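Local coordinates for protein carbohydrate kinase, FGGY (Rhodospirillum rubrum, PDB 3IFR) that probably phosphorylates D-xylulose, as a sugar kinase of the FGGY family with the two-domain actin-like ATPase fold, at residues Q105-G111 and Q136-K142. Sequence-based numbering, arbitrary orientation.
Sequences QSDGRCG and QQLVTAK
Cys-110 and Gln-136 meet at the heart of this contact, where the loop 105-111, which contains an Asx turn at Asp-107, packs against Gln-136 and the first turn of helix 139-149, within the N-terminal domain of the FGGY kinase fold. The tight part is built around the thiol of Cys-110, the N-cap residue of helix 111-120. With chi1 at 66°, SG is tucked between its own backbone N and carbonyl carbon, resting 3.7 Å from CB of Ala-141 and also touching CB of Gln-136 and CG of Lys-142. Val-114 and Leu-117 of helix 111-120 pack on Ala-141 as well. The extended side chain of Gln-136 lies alongside the loop, its CG against the carbonyl of Cys-110. Its amide presses on the backbone at Gly-108 and Cys-110, but the modelled orientation is uncertain, because NE2 faces another donor, Cys-110 N.

The opposite end, where Gln-105 faces Gln-137, is looser and more exposed: CB of Gln-105 lies 3.8 Å from CG of Gln-137. The side chain of Gln-137 also approaches a bound phosphate ion, probably from the crystallisation liquor. Between the two regions runs Lys-142, whose CE passes 4.1 Å from CB of Asp-107 and whose NZ turns back to donate to Gln-136 O at 2.8 Å, tying the helix to the residues that precede it.

Asp-107 holds the loop in shape. Its OD2 accepts from Arg-109 N, closing the Asx turn, and from Arg-109 NE on the opposite face of the carboxylate plane. OD1 receives Arg-109 NH2 and the backbone N of Ala-48, while the guanidinium also forms a salt bridge with Glu-49. A water beside this anchored carboxylate donates to Asp-107 OD2 at 2.9 Å.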
loop_
_atom_site.group_PDB
_atom_site.type_symbol
_atom_site.label_atom_id
_atom_site.label_comp_id
_atom_site.label_asym_id
_atom_site.label_seq_id
_atom_site.Cartn_x
_atom_site.Cartn_y
_atom_site.Cartn_z
ATOM N N GLN A 105 6.214 -5.112 -7.824
ATOM C CA GLN A 105 6.980 -4.112 -7.066
ATOM C C GLN A 105 7.912 -4.680 -6.003
ATOM O O GLN A 105 8.921 -4.102 -5.681
ATOM C CB GLN A 105 6.116 -2.989 -6.471
ATOM C CG GLN A 105 4.672 -3.308 -6.260
ATOM C CD GLN A 105 4.462 -4.598 -5.531
ATOM O OE1 GLN A 105 4.834 -4.727 -4.361
ATOM N NE2 GLN A 105 3.823 -5.565 -6.201
ATOM N N SER A 106 7.615 -5.833 -5.461
ATOM C CA SER A 106 8.611 -6.441 -4.585
ATOM C C SER A 106 9.844 -6.980 -5.332
ATOM O O SER A 106 10.753 -7.485 -4.700
ATOM C CB SER A 106 7.968 -7.564 -3.815
ATOM O OG SER A 106 7.310 -8.426 -4.729
ATOM N N ASP A 107 9.884 -6.906 -6.666
ATOM C CA ASP A 107 11.016 -7.489 -7.399
ATOM C C ASP A 107 12.321 -6.768 -7.054
ATOM O O ASP A 107 12.312 -5.550 -6.850
ATOM C CB ASP A 107 10.767 -7.462 -8.904
ATOM C CG ASP A 107 11.877 -8.163 -9.716
ATOM O OD1 ASP A 107 11.698 -9.345 -10.065
ATOM O OD2 ASP A 107 12.924 -7.532 -9.993
ATOM N N GLY A 108 13.430 -7.511 -6.997
ATOM C CA GLY A 108 14.721 -6.967 -6.604
ATOM C C GLY A 108 15.830 -7.079 -7.639
ATOM O O GLY A 108 17.004 -6.991 -7.301
ATOM N N ARG A 109 15.490 -7.213 -8.913
ATOM C CA ARG A 109 16.532 -7.509 -9.886
ATOM C C ARG A 109 17.319 -6.314 -10.381
ATOM O O ARG A 109 18.348 -6.497 -11.005
ATOM C CB ARG A 109 15.980 -8.280 -11.106
ATOM C CG ARG A 109 15.470 -7.387 -12.214
ATOM C CD ARG A 109 14.750 -8.172 -13.271
ATOM N NE ARG A 109 13.606 -8.868 -12.705
ATOM C CZ ARG A 109 12.811 -9.684 -13.386
ATOM N NH1 ARG A 109 13.071 -9.932 -14.666
ATOM N NH2 ARG A 109 11.772 -10.256 -12.787
ATOM N N CYS A 110 16.857 -5.094 -10.130
ATOM C CA CYS A 110 17.484 -3.969 -10.817
ATOM C C CYS A 110 18.312 -2.952 -9.978
ATOM O O CYS A 110 18.243 -1.735 -10.175
ATOM C CB CYS A 110 16.464 -3.291 -11.730
ATOM S SG CYS A 110 15.122 -2.495 -10.910
ATOM N N GLY A 111 19.127 -3.477 -9.073
ATOM C CA GLY A 111 20.054 -2.662 -8.302
ATOM C C GLY A 111 21.061 -1.893 -9.134
ATOM O O GLY A 111 21.261 -0.723 -8.921
ATOM N N GLN A 136 14.400 0.874 -7.007
ATOM C CA GLN A 136 13.993 -0.226 -7.867
ATOM C C GLN A 136 12.490 -0.265 -8.095
ATOM O O GLN A 136 12.021 -0.998 -8.916
ATOM C CB GLN A 136 14.414 -1.574 -7.297
ATOM C CG GLN A 136 15.903 -1.765 -7.171
ATOM C CD GLN A 136 16.277 -3.227 -6.927
ATOM O OE1 GLN A 136 17.091 -3.532 -6.031
ATOM N NE2 GLN A 136 15.674 -4.144 -7.714
ATOM N N GLN A 137 11.713 0.514 -7.367
ATOM C CA GLN A 137 10.286 0.457 -7.603
ATOM C C GLN A 137 9.862 1.301 -8.814
ATOM O O GLN A 137 8.799 1.097 -9.391
ATOM C CB GLN A 137 9.572 0.890 -6.358
ATOM C CG GLN A 137 8.483 -0.021 -5.975
ATOM C CD GLN A 137 8.552 -0.345 -4.500
ATOM O OE1 GLN A 137 9.278 -1.265 -4.096
ATOM N NE2 GLN A 137 7.818 0.421 -3.681
ATOM N N LEU A 138 10.719 2.231 -9.216
ATOM C CA LEU A 138 10.435 3.006 -10.426
ATOM C C LEU A 138 10.316 2.081 -11.640
ATOM O O LEU A 138 11.216 1.262 -11.918
ATOM C CB LEU A 138 11.528 4.028 -10.717
ATOM C CG LEU A 138 11.801 5.081 -9.671
ATOM C CD1 LEU A 138 12.995 5.927 -10.114
ATOM C CD2 LEU A 138 10.538 5.925 -9.440
ATOM N N VAL A 139 9.199 2.206 -12.343
ATOM C CA VAL A 139 9.041 1.607 -13.667
ATOM C C VAL A 139 10.308 1.843 -14.526
ATOM O O VAL A 139 10.799 0.935 -15.200
ATOM C CB VAL A 139 7.832 2.205 -14.340
ATOM C CG1 VAL A 139 7.744 1.747 -15.824
ATOM C CG2 VAL A 139 6.595 1.789 -13.538
ATOM N N THR A 140 10.844 3.061 -14.442
ATOM C CA THR A 140 12.102 3.451 -15.101
ATOM C C THR A 140 13.299 2.527 -14.790
ATOM O O THR A 140 14.057 2.157 -15.688
ATOM C CB THR A 140 12.459 4.881 -14.707
ATOM O OG1 THR A 140 11.478 5.775 -15.255
ATOM C CG2 THR A 140 13.851 5.256 -15.182
ATOM N N ALA A 141 13.492 2.172 -13.530
ATOM C CA ALA A 141 14.565 1.235 -13.180
ATOM C C ALA A 141 14.344 -0.129 -13.843
ATOM O O ALA A 141 15.224 -0.642 -14.533
ATOM C CB ALA A 141 14.701 1.068 -11.682
ATOM N N LYS A 142 13.166 -0.717 -13.644
ATOM C CA LYS A 142 12.845 -1.953 -14.341
ATOM C C LYS A 142 12.982 -1.850 -15.859
ATOM O O LYS A 142 13.498 -2.777 -16.474
ATOM C CB LYS A 142 11.481 -2.492 -13.930
ATOM C CG LYS A 142 11.493 -3.051 -12.515
ATOM C CD LYS A 142 10.101 -3.114 -11.977
ATOM C CE LYS A 142 9.994 -3.829 -10.596
ATOM N NZ LYS A 142 10.054 -2.907 -9.433
HETATM O O HOH W 1 13.284 -4.679 -9.516
#